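Local coordinates for protein PfEMP1 variant 1 of strain MC (Plasmodium falciparum, PDB 5LGD) that is a helical domain of a much larger malaria parasite surface protein that probably binds receptors on host cells, at residues B[5-10]-B[67-72]; B[23-28]-B[53-58]; B[98-103]-B[107-112]. All blocks are in the same frame, centred on the assembly; numbering follows the deposited sequence.

Interaction 1 of 3, residues B[5-10]-B[67-72]; sequences MSYNAF and KDHFRK
Y7 OH is the polar atom at the centre of this contact: it hydrogen-bonds the backbone carbonyl O of I66, one residue before 67-72, and lies against F70, 3.3 Å from F70 CB. The same hydroxyl sits at the edge of the F70 ring, near its plane, while Y7 CE2 meets F70 CD2 at 3.9 Å. Over one face of the tyrosine comes H69, whose ND1 is 3.4 Å from Y7 CD1, displaced toward the rim. With ring centroids 4.7 Å apart and planes at 65°, this is a T-shaped pair, the imidazole offering its edge. Y7 can span the gap because its CG lies anti to the backbone N (chi1 179°), which sends the phenol across toward the other helix. The contact thus ties the first turn of helix 7-29 to the last turns of helix 45-70, two long antiparallel helices of an all-helical domain. That first turn is capped by S6, whose OG accepts from A9 N at 3.1 Å with an N-H...O angle of 162°. F70 also packs on F85, L86 and L89 of helix 82-90 and meets an aromatic side chain of the partner protein.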
loop_
_atom_site.group_PDB
_atom_site.type_symbol
_atom_site.label_atom_id
_atom_site.label_comp_id
_atom_site.label_asym_id
_atom_site.label_seq_id
_atom_site.Cartn_x
_atom_site.Cartn_y
_atom_site.Cartn_z
ATOM N N MET B 5 14.706 -26.016 -14.592
ATOM C CA MET B 5 14.200 -24.664 -14.788
ATOM C C MET B 5 13.993 -24.011 -13.412
ATOM O O MET B 5 14.493 -24.539 -12.414
ATOM C CB MET B 5 12.855 -24.760 -15.541
ATOM C CG MET B 5 11.865 -25.731 -14.914
ATOM S SD MET B 5 10.860 -26.676 -16.109
ATOM C CE MET B 5 11.674 -28.236 -16.014
ATOM N N SER B 6 13.241 -22.882 -13.350
ATOM C CA SER B 6 12.912 -22.215 -12.081
ATOM C C SER B 6 12.032 -23.163 -11.267
ATOM O O SER B 6 11.332 -23.990 -11.862
ATOM C CB SER B 6 12.182 -20.896 -12.329
ATOM O OG SER B 6 10.789 -21.043 -12.592
ATOM N N TYR B 7 12.073 -23.065 -9.924
ATOM C CA TYR B 7 11.257 -23.923 -9.057
ATOM C C TYR B 7 9.759 -23.801 -9.410
ATOM O O TYR B 7 9.136 -24.816 -9.692
ATOM C CB TYR B 7 11.550 -23.724 -7.551
ATOM C CG TYR B 7 10.675 -24.592 -6.669
ATOM C CD1 TYR B 7 10.846 -25.978 -6.623
ATOM C CD2 TYR B 7 9.635 -24.039 -5.928
ATOM C CE1 TYR B 7 10.012 -26.783 -5.849
ATOM C CE2 TYR B 7 8.810 -24.831 -5.134
ATOM C CZ TYR B 7 8.990 -26.201 -5.108
ATOM O OH TYR B 7 8.130 -26.957 -4.352
ATOM N N ASN B 8 9.236 -22.565 -9.553
ATOM C CA ASN B 8 7.841 -22.299 -9.931
ATOM C C ASN B 8 7.482 -23.016 -11.233
ATOM O O ASN B 8 6.536 -23.790 -11.243
ATOM C CB ASN B 8 7.548 -20.794 -10.001
ATOM C CG ASN B 8 6.083 -20.465 -10.284
ATOM O OD1 ASN B 8 5.667 -20.225 -11.440
ATOM N ND2 ASN B 8 5.268 -20.457 -9.234
ATOM N N ALA B 9 8.308 -22.863 -12.283
ATOM C CA ALA B 9 8.121 -23.529 -13.587
ATOM C C ALA B 9 8.130 -25.049 -13.446
ATOM O O ALA B 9 7.260 -25.725 -14.008
ATOM C CB ALA B 9 9.215 -23.104 -14.554
ATOM N N PHE B 10 9.124 -25.588 -12.688
ATOM C CA PHE B 10 9.254 -27.020 -12.481
ATOM C C PHE B 10 8.060 -27.607 -11.751
ATOM O O PHE B 10 7.522 -28.635 -12.178
ATOM C CB PHE B 10 10.568 -27.365 -11.760
ATOM C CG PHE B 10 10.732 -28.846 -11.552
ATOM C CD1 PHE B 10 11.246 -29.650 -12.556
ATOM C CD2 PHE B 10 10.351 -29.443 -10.354
ATOM C CE1 PHE B 10 11.347 -31.030 -12.381
ATOM C CE2 PHE B 10 10.496 -30.817 -10.163
ATOM C CZ PHE B 10 10.954 -31.604 -11.190
ATOM N N LYS B 67 7.842 -31.002 -2.117
ATOM C CA LYS B 67 7.211 -30.381 -0.935
ATOM C C LYS B 67 8.250 -29.819 0.001
ATOM O O LYS B 67 8.031 -28.766 0.599
ATOM C CB LYS B 67 6.306 -31.362 -0.177
ATOM C CG LYS B 67 4.993 -31.684 -0.908
ATOM C CD LYS B 67 4.042 -32.447 0.015
ATOM C CE LYS B 67 4.423 -33.904 0.212
ATOM N NZ LYS B 67 3.581 -34.559 1.244
ATOM N N ASP B 68 9.390 -30.523 0.116
ATOM C CA ASP B 68 10.526 -30.146 0.956
ATOM C C ASP B 68 11.154 -28.831 0.523
ATOM O O ASP B 68 11.439 -28.003 1.386
ATOM C CB ASP B 68 11.551 -31.290 1.043
ATOM C CG ASP B 68 11.183 -32.341 2.077
ATOM O OD1 ASP B 68 10.692 -31.957 3.174
ATOM O OD2 ASP B 68 11.436 -33.541 1.820
ATOM N N HIS B 69 11.290 -28.587 -0.796
ATOM C CA HIS B 69 11.835 -27.307 -1.272
ATOM C C HIS B 69 10.809 -26.180 -1.091
ATOM O O HIS B 69 11.200 -25.046 -0.811
ATOM C CB HIS B 69 12.302 -27.381 -2.748
ATOM C CG HIS B 69 13.209 -26.240 -3.110
ATOM N ND1 HIS B 69 12.786 -25.219 -3.931
ATOM C CD2 HIS B 69 14.452 -25.949 -2.666
ATOM C CE1 HIS B 69 13.785 -24.360 -3.994
ATOM N NE2 HIS B 69 14.809 -24.752 -3.247
ATOM N N PHE B 70 9.498 -26.502 -1.206
ATOM C CA PHE B 70 8.404 -25.534 -1.027
ATOM C C PHE B 70 8.404 -24.957 0.386
ATOM O O PHE B 70 8.099 -23.785 0.583
ATOM C CB PHE B 70 7.046 -26.201 -1.306
ATOM C CG PHE B 70 5.915 -25.243 -1.569
ATOM C CD1 PHE B 70 5.142 -24.752 -0.527
ATOM C CD2 PHE B 70 5.612 -24.842 -2.858
ATOM C CE1 PHE B 70 4.094 -23.879 -0.771
ATOM C CE2 PHE B 70 4.579 -23.949 -3.096
ATOM C CZ PHE B 70 3.816 -23.486 -2.051
ATOM N N ARG B 71 8.684 -25.803 1.361
ATOM C CA ARG B 71 8.741 -25.458 2.774
ATOM C C ARG B 71 9.979 -24.611 3.103
ATOM O O ARG B 71 10.073 -24.071 4.204
ATOM C CB ARG B 71 8.685 -26.727 3.640
ATOM C CG ARG B 71 7.317 -27.383 3.583
ATOM C CD ARG B 71 7.206 -28.506 4.597
ATOM N NE ARG B 71 5.948 -29.224 4.405
ATOM C CZ ARG B 71 5.847 -30.469 3.961
ATOM N NH1 ARG B 71 4.654 -31.028 3.799
ATOM N NH2 ARG B 71 6.937 -31.187 3.720
ATOM N N LYS B 72 10.927 -24.490 2.144
ATOM C CA LYS B 72 12.134 -23.692 2.345
ATOM C C LYS B 72 11.976 -22.248 1.843
ATOM O O LYS B 72 12.895 -21.452 2.067
ATOM C CB LYS B 72 13.377 -24.389 1.766
ATOM C CG LYS B 72 13.841 -25.518 2.672
ATOM C CD LYS B 72 14.527 -26.664 1.947
ATOM C CE LYS B 72 14.564 -27.878 2.853
ATOM N NZ LYS B 72 15.414 -28.971 2.315
#

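Interaction 2 of 3, residues B[23-28]-B[53-58]; sequences IKWRDE and QKWVEQ
W25 and W55 carry this contact by themselves, each with its CB directed at the opposing helix although the CA atoms of the two residues remain 10.0 Å apart. The indole of W25 presents the edge that bears NE1, and this atom stands over one face of W55, 3.3 Å from W55 CD2 and 3.6 Å from W55 CE3, off-centre toward the rim. CD1 of W25 follows at 4.0 Å from W55 CE3. A tilt of 61° between the planes, with 4.7 Å between the centroids of the W25 five-membered and W55 six-membered rings, identifies an edge-to-face stack. Further along that same edge, past CE2, CZ2 of W25 packs 3.9 Å from W55 CB. Different first torsions bring the rings together: in W55 the CG is anti to the backbone N (chi1 176°), whereas in W25 it is anti to the carbonyl carbon, and the two side chains come from opposing helices and pass each other antiparallel. The stack bridges helices 7-29 and 45-70, which run antiparallel and share their flank with helix 144-162 in the long-helix body of the domain; E152 of that third helix touches W55 and forms a salt bridge with R26. Around W25 the aromatic group widens to F52 and H29, whose rings both meet the indole. A bound Tris molecule, probably from the crystallisation liquor, lies about 3 Å from the side chain of W25 and is hydrogen-bonded by E28 OE2.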
loop_
_atom_site.group_PDB
_atom_site.type_symbol
_atom_site.label_atom_id
_atom_site.label_comp_id
_atom_site.label_asym_id
_atom_site.label_seq_id
_atom_site.Cartn_x
_atom_site.Cartn_y
_atom_site.Cartn_z
ATOM N N ILE B 23 -3.758 -40.258 -16.081
ATOM C CA ILE B 23 -4.770 -40.458 -17.132
ATOM C C ILE B 23 -4.275 -41.442 -18.195
ATOM O O ILE B 23 -5.058 -42.258 -18.685
ATOM C CB ILE B 23 -5.167 -39.106 -17.804
ATOM C CG1 ILE B 23 -5.845 -38.128 -16.817
ATOM C CG2 ILE B 23 -6.005 -39.321 -19.072
ATOM C CD1 ILE B 23 -5.707 -36.642 -17.269
ATOM N N LYS B 24 -2.999 -41.303 -18.604
ATOM C CA LYS B 24 -2.391 -42.151 -19.646
ATOM C C LYS B 24 -2.308 -43.621 -19.228
ATOM O O LYS B 24 -2.228 -44.470 -20.106
ATOM C CB LYS B 24 -1.014 -41.620 -20.070
ATOM C CG LYS B 24 -1.071 -40.466 -21.054
ATOM C CD LYS B 24 0.260 -39.728 -21.045
ATOM C CE LYS B 24 0.678 -39.261 -22.416
ATOM N NZ LYS B 24 -0.036 -38.024 -22.834
ATOM N N TRP B 25 -2.348 -43.918 -17.893
ATOM C CA TRP B 25 -2.361 -45.297 -17.398
ATOM C C TRP B 25 -3.658 -45.972 -17.808
ATOM O O TRP B 25 -3.638 -47.121 -18.222
ATOM C CB TRP B 25 -2.160 -45.364 -15.882
ATOM C CG TRP B 25 -0.713 -45.368 -15.503
ATOM C CD1 TRP B 25 -0.025 -44.361 -14.886
ATOM C CD2 TRP B 25 0.234 -46.426 -15.728
ATOM N NE1 TRP B 25 1.290 -44.732 -14.698
ATOM C CE2 TRP B 25 1.480 -45.988 -15.228
ATOM C CE3 TRP B 25 0.155 -47.695 -16.326
ATOM C CZ2 TRP B 25 2.630 -46.799 -15.261
ATOM C CZ3 TRP B 25 1.290 -48.492 -16.367
ATOM C CH2 TRP B 25 2.519 -48.030 -15.873
ATOM N N ARG B 26 -4.761 -45.218 -17.787
ATOM C CA ARG B 26 -6.069 -45.697 -18.212
ATOM C C ARG B 26 -6.199 -45.689 -19.718
ATOM O O ARG B 26 -6.700 -46.663 -20.266
ATOM C CB ARG B 26 -7.201 -44.923 -17.534
ATOM C CG ARG B 26 -7.383 -45.304 -16.053
ATOM C CD ARG B 26 -6.422 -44.560 -15.131
ATOM N NE ARG B 26 -6.760 -44.767 -13.729
ATOM C CZ ARG B 26 -5.979 -44.443 -12.713
ATOM N NH1 ARG B 26 -4.768 -43.934 -12.932
ATOM N NH2 ARG B 26 -6.379 -44.661 -11.467
ATOM N N ASP B 27 -5.689 -44.651 -20.398
ATOM C CA ASP B 27 -5.736 -44.530 -21.883
ATOM C C ASP B 27 -4.971 -45.672 -22.583
ATOM O O ASP B 27 -5.415 -46.194 -23.610
ATOM C CB ASP B 27 -5.124 -43.187 -22.305
ATOM C CG ASP B 27 -6.028 -41.995 -22.090
ATOM O OD1 ASP B 27 -7.091 -42.162 -21.428
ATOM O OD2 ASP B 27 -5.692 -40.897 -22.603
ATOM N N GLU B 28 -3.834 -46.075 -21.990
ATOM C CA GLU B 28 -2.976 -47.145 -22.507
ATOM C C GLU B 28 -3.298 -48.537 -21.916
ATOM O O GLU B 28 -3.355 -49.509 -22.671
ATOM C CB GLU B 28 -1.481 -46.781 -22.330
ATOM C CG GLU B 28 -0.987 -45.808 -23.392
ATOM C CD GLU B 28 0.234 -44.986 -23.031
ATOM O OE1 GLU B 28 0.152 -43.740 -23.098
ATOM O OE2 GLU B 28 1.284 -45.588 -22.712
ATOM N N GLN B 53 2.066 -49.627 -10.048
ATOM C CA GLN B 53 2.413 -49.582 -8.617
ATOM C C GLN B 53 3.781 -48.904 -8.402
ATOM O O GLN B 53 3.920 -48.108 -7.474
ATOM C CB GLN B 53 2.409 -50.983 -7.979
ATOM C CG GLN B 53 2.621 -50.941 -6.463
ATOM C CD GLN B 53 2.249 -52.229 -5.800
ATOM O OE1 GLN B 53 2.948 -53.241 -5.925
ATOM N NE2 GLN B 53 1.151 -52.212 -5.055
ATOM N N LYS B 54 4.775 -49.233 -9.263
ATOM C CA LYS B 54 6.130 -48.670 -9.237
ATOM C C LYS B 54 6.060 -47.156 -9.434
ATOM O O LYS B 54 6.639 -46.410 -8.639
ATOM C CB LYS B 54 6.990 -49.298 -10.352
ATOM C CG LYS B 54 8.490 -49.299 -10.078
ATOM C CD LYS B 54 9.302 -49.423 -11.367
ATOM C CE LYS B 54 10.759 -49.718 -11.087
ATOM N NZ LYS B 54 11.550 -49.812 -12.343
ATOM N N TRP B 55 5.340 -46.708 -10.500
ATOM C CA TRP B 55 5.142 -45.313 -10.836
ATOM C C TRP B 55 4.612 -44.542 -9.652
ATOM O O TRP B 55 5.135 -43.472 -9.398
ATOM C CB TRP B 55 4.167 -45.190 -12.021
ATOM C CG TRP B 55 3.820 -43.783 -12.407
ATOM C CD1 TRP B 55 4.569 -42.926 -13.159
ATOM C CD2 TRP B 55 2.606 -43.092 -12.099
ATOM N NE1 TRP B 55 3.888 -41.747 -13.354
ATOM C CE2 TRP B 55 2.669 -41.829 -12.732
ATOM C CE3 TRP B 55 1.465 -43.415 -11.343
ATOM C CZ2 TRP B 55 1.645 -40.884 -12.615
ATOM C CZ3 TRP B 55 0.435 -42.489 -11.265
ATOM C CH2 TRP B 55 0.535 -41.239 -11.890
ATOM N N VAL B 56 3.578 -45.067 -8.936
ATOM C CA VAL B 56 2.968 -44.413 -7.759
ATOM C C VAL B 56 4.036 -44.124 -6.691
ATOM O O VAL B 56 4.097 -43.002 -6.207
ATOM C CB VAL B 56 1.750 -45.173 -7.149
ATOM C CG1 VAL B 56 1.031 -44.323 -6.103
ATOM C CG2 VAL B 56 0.766 -45.625 -8.213
ATOM N N GLU B 57 4.905 -45.105 -6.380
ATOM C CA GLU B 57 5.984 -44.937 -5.400
ATOM C C GLU B 57 7.032 -43.920 -5.866
ATOM O O GLU B 57 7.427 -43.078 -5.063
ATOM C CB GLU B 57 6.610 -46.277 -4.973
ATOM C CG GLU B 57 6.331 -46.642 -3.522
ATOM C CD GLU B 57 6.723 -45.618 -2.471
ATOM O OE1 GLU B 57 7.937 -45.337 -2.333
ATOM O OE2 GLU B 57 5.817 -45.093 -1.784
ATOM N N GLN B 58 7.410 -43.939 -7.169
ATOM C CA GLN B 58 8.326 -42.955 -7.796
ATOM C C GLN B 58 7.770 -41.528 -7.668
ATOM O O GLN B 58 8.526 -40.605 -7.346
ATOM C CB GLN B 58 8.543 -43.260 -9.295
ATOM C CG GLN B 58 9.949 -43.743 -9.634
ATOM C CD GLN B 58 9.957 -45.061 -10.394
ATOM O OE1 GLN B 58 10.502 -46.073 -9.928
ATOM N NE2 GLN B 58 9.381 -45.077 -11.593
#

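Interaction 3 of 3, residues B[98-103]-B[107-112]; sequences IIQDTY and NEIKRI
Apolar contacts account for most of this interface, and I109 is the residue most engaged. Its CD1 lies 3.6 Å from I99 CG2 and equally close to Q100 N, which places the methyl directly against the backbone of the facing helix. I99 sends CG2 across because that branch is anti to the backbone N, while its CG1 takes the position anti to the carbonyl carbon (chi1 -68°). A looser touch, I99 CG2 to I112 CD1 at 4.4 Å, continues the layer one turn further, and L96 packs on both I109 and I112. Q100 flanks the isoleucine at about a right angle: its CB is 3.7 Å from I109 CG1, and the extended chain beyond CG lays the amide oxygen alongside that same CG1.

Polar groups meet the interface without any hydrogen bond passing between the two segments. E108 OE2 comes to 3.5 Å from Y103 CB, a van der Waals approach; the other carboxylate oxygen, OE1, is hydrogen-bonded to NE2 of H16, whose ring stacks on that of Y103. H16 thereby links both segments to helix 7-29. Within 98-103, the carbonyl O of I98 receives two donors, T102 N and T102 OG1, the latter at 2.8 Å from O and 40° out of the carbonyl plane. D105 OD1 accepts from E108 N near the start of the second helix.

The short segment axes approach to 9.9 Å with their directions 154° apart, and a two-residue turn that includes D105 separates helix 92-103 from helix 106-118. Two consecutive helices running roughly antiparallel across so short a turn form an alpha-alpha hairpin, here lying against helix 7-29.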
loop_
_atom_site.group_PDB
_atom_site.type_symbol
_atom_site.label_atom_id
_atom_site.label_comp_id
_atom_site.label_asym_id
_atom_site.label_seq_id
_atom_site.Cartn_x
_atom_site.Cartn_y
_atom_site.Cartn_z
ATOM N N ILE B 98 -4.866 -22.933 -12.698
ATOM C CA ILE B 98 -3.437 -22.694 -12.945
ATOM C C ILE B 98 -2.966 -23.552 -14.124
ATOM O O ILE B 98 -2.363 -23.025 -15.054
ATOM C CB ILE B 98 -2.613 -22.894 -11.651
ATOM C CG1 ILE B 98 -2.915 -21.743 -10.654
ATOM C CG2 ILE B 98 -1.095 -23.041 -11.923
ATOM C CD1 ILE B 98 -2.416 -21.992 -9.239
ATOM N N ILE B 99 -3.339 -24.834 -14.132
ATOM C CA ILE B 99 -2.992 -25.750 -15.237
ATOM C C ILE B 99 -3.507 -25.228 -16.541
ATOM O O ILE B 99 -2.711 -25.137 -17.465
ATOM C CB ILE B 99 -3.369 -27.212 -14.974
ATOM C CG1 ILE B 99 -2.461 -27.746 -13.828
ATOM C CG2 ILE B 99 -3.172 -28.071 -16.245
ATOM C CD1 ILE B 99 -2.948 -28.904 -13.207
ATOM N N GLN B 100 -4.789 -24.806 -16.606
ATOM C CA GLN B 100 -5.361 -24.273 -17.839
ATOM C C GLN B 100 -4.694 -22.987 -18.308
ATOM O O GLN B 100 -4.480 -22.840 -19.501
ATOM C CB GLN B 100 -6.887 -24.102 -17.783
ATOM C CG GLN B 100 -7.417 -24.006 -19.201
ATOM C CD GLN B 100 -8.901 -24.012 -19.340
ATOM O OE1 GLN B 100 -9.632 -24.581 -18.524
ATOM N NE2 GLN B 100 -9.369 -23.425 -20.432
ATOM N N ASP B 101 -4.402 -22.059 -17.400
ATOM C CA ASP B 101 -3.732 -20.784 -17.700
ATOM C C ASP B 101 -2.320 -21.024 -18.280
ATOM O O ASP B 101 -1.879 -20.277 -19.145
ATOM C CB ASP B 101 -3.599 -19.950 -16.405
ATOM C CG ASP B 101 -4.875 -19.279 -15.925
ATOM O OD1 ASP B 101 -5.929 -19.441 -16.597
ATOM O OD2 ASP B 101 -4.827 -18.603 -14.868
ATOM N N THR B 102 -1.633 -22.069 -17.795
ATOM C CA THR B 102 -0.294 -22.446 -18.208
ATOM C C THR B 102 -0.266 -23.241 -19.514
ATOM O O THR B 102 0.596 -22.986 -20.346
ATOM C CB THR B 102 0.389 -23.187 -17.049
ATOM O OG1 THR B 102 0.258 -22.406 -15.858
ATOM C CG2 THR B 102 1.864 -23.482 -17.308
ATOM N N TYR B 103 -1.198 -24.172 -19.710
ATOM C CA TYR B 103 -1.185 -25.065 -20.883
ATOM C C TYR B 103 -2.171 -24.731 -21.963
ATOM O O TYR B 103 -1.997 -25.185 -23.088
ATOM C CB TYR B 103 -1.360 -26.521 -20.434
ATOM C CG TYR B 103 -0.130 -27.007 -19.698
ATOM C CD1 TYR B 103 0.074 -26.695 -18.354
ATOM C CD2 TYR B 103 0.871 -27.710 -20.365
ATOM C CE1 TYR B 103 1.247 -27.075 -17.689
ATOM C CE2 TYR B 103 2.045 -28.088 -19.717
ATOM C CZ TYR B 103 2.232 -27.767 -18.381
ATOM O OH TYR B 103 3.375 -28.198 -17.749
ATOM N N ASN B 107 -9.581 -29.462 -22.654
ATOM C CA ASN B 107 -9.931 -30.875 -22.668
ATOM C C ASN B 107 -9.074 -31.673 -21.755
ATOM O O ASN B 107 -9.535 -32.637 -21.155
ATOM C CB ASN B 107 -9.888 -31.427 -24.062
ATOM C CG ASN B 107 -10.639 -32.710 -24.168
ATOM O OD1 ASN B 107 -11.853 -32.774 -23.991
ATOM N ND2 ASN B 107 -9.921 -33.769 -24.324
ATOM N N GLU B 108 -7.814 -31.268 -21.637
ATOM C CA GLU B 108 -6.887 -31.854 -20.705
ATOM C C GLU B 108 -7.470 -31.582 -19.279
ATOM O O GLU B 108 -7.460 -32.491 -18.450
ATOM C CB GLU B 108 -5.504 -31.217 -20.932
ATOM C CG GLU B 108 -4.500 -31.408 -19.840
ATOM C CD GLU B 108 -3.190 -30.761 -20.214
ATOM O OE1 GLU B 108 -2.396 -31.422 -20.923
ATOM O OE2 GLU B 108 -2.958 -29.598 -19.805
ATOM N N ILE B 109 -8.085 -30.398 -19.059
ATOM C CA ILE B 109 -8.695 -30.044 -17.765
ATOM C C ILE B 109 -9.903 -30.944 -17.505
ATOM O O ILE B 109 -9.986 -31.524 -16.429
ATOM C CB ILE B 109 -9.021 -28.526 -17.649
ATOM C CG1 ILE B 109 -7.746 -27.678 -17.731
ATOM C CG2 ILE B 109 -9.879 -28.192 -16.401
ATOM C CD1 ILE B 109 -6.750 -27.847 -16.628
ATOM N N LYS B 110 -10.764 -31.153 -18.524
ATOM C CA LYS B 110 -11.926 -32.054 -18.433
ATOM C C LYS B 110 -11.517 -33.456 -17.908
ATOM O O LYS B 110 -12.168 -33.975 -17.003
ATOM C CB LYS B 110 -12.599 -32.186 -19.810
ATOM C CG LYS B 110 -13.984 -32.841 -19.810
ATOM C CD LYS B 110 -14.528 -32.848 -21.231
ATOM C CE LYS B 110 -15.991 -33.157 -21.275
ATOM N NZ LYS B 110 -16.526 -32.973 -22.643
ATOM N N ARG B 111 -10.454 -34.058 -18.519
ATOM C CA ARG B 111 -9.895 -35.376 -18.187
ATOM C C ARG B 111 -9.372 -35.411 -16.735
ATOM O O ARG B 111 -9.600 -36.396 -16.021
ATOM C CB ARG B 111 -8.743 -35.784 -19.163
ATOM C CG ARG B 111 -9.085 -35.819 -20.666
ATOM C CD ARG B 111 -8.204 -36.706 -21.584
ATOM N NE ARG B 111 -6.787 -36.861 -21.218
ATOM C CZ ARG B 111 -5.820 -35.979 -21.471
ATOM N NH1 ARG B 111 -6.104 -34.819 -22.030
ATOM N NH2 ARG B 111 -4.573 -36.224 -21.097
ATOM N N ILE B 112 -8.659 -34.332 -16.309
ATOM C CA ILE B 112 -8.068 -34.221 -14.975
ATOM C C ILE B 112 -9.216 -34.144 -13.935
ATOM O O ILE B 112 -9.234 -34.937 -12.991
ATOM C CB ILE B 112 -7.083 -33.025 -14.878
ATOM C CG1 ILE B 112 -5.882 -33.251 -15.841
ATOM C CG2 ILE B 112 -6.608 -32.861 -13.406
ATOM C CD1 ILE B 112 -4.915 -32.086 -16.085
#

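Overall arrangement
Interactions 1 and 2 join the same two elements, helices 7-29 and 45-70, near one end and farther along, with centres 23 Å apart. Both rest on T-shaped aromatic pairs, but interaction 1 is partly buried and adds a tyrosine hydroxyl bonded to backbone, whereas interaction 2 is a surface contact of two indoles beside a bound solute. Interaction 3 is the buried one: aliphatic side chains close a short hairpin between sequence neighbours. It touches interaction 2 directly, through I23 packing on I112, so helix 7-29, which pairs with helix 45-70, also carries the hairpin. Segments of interactions 1 and 3 both reach the partner protein.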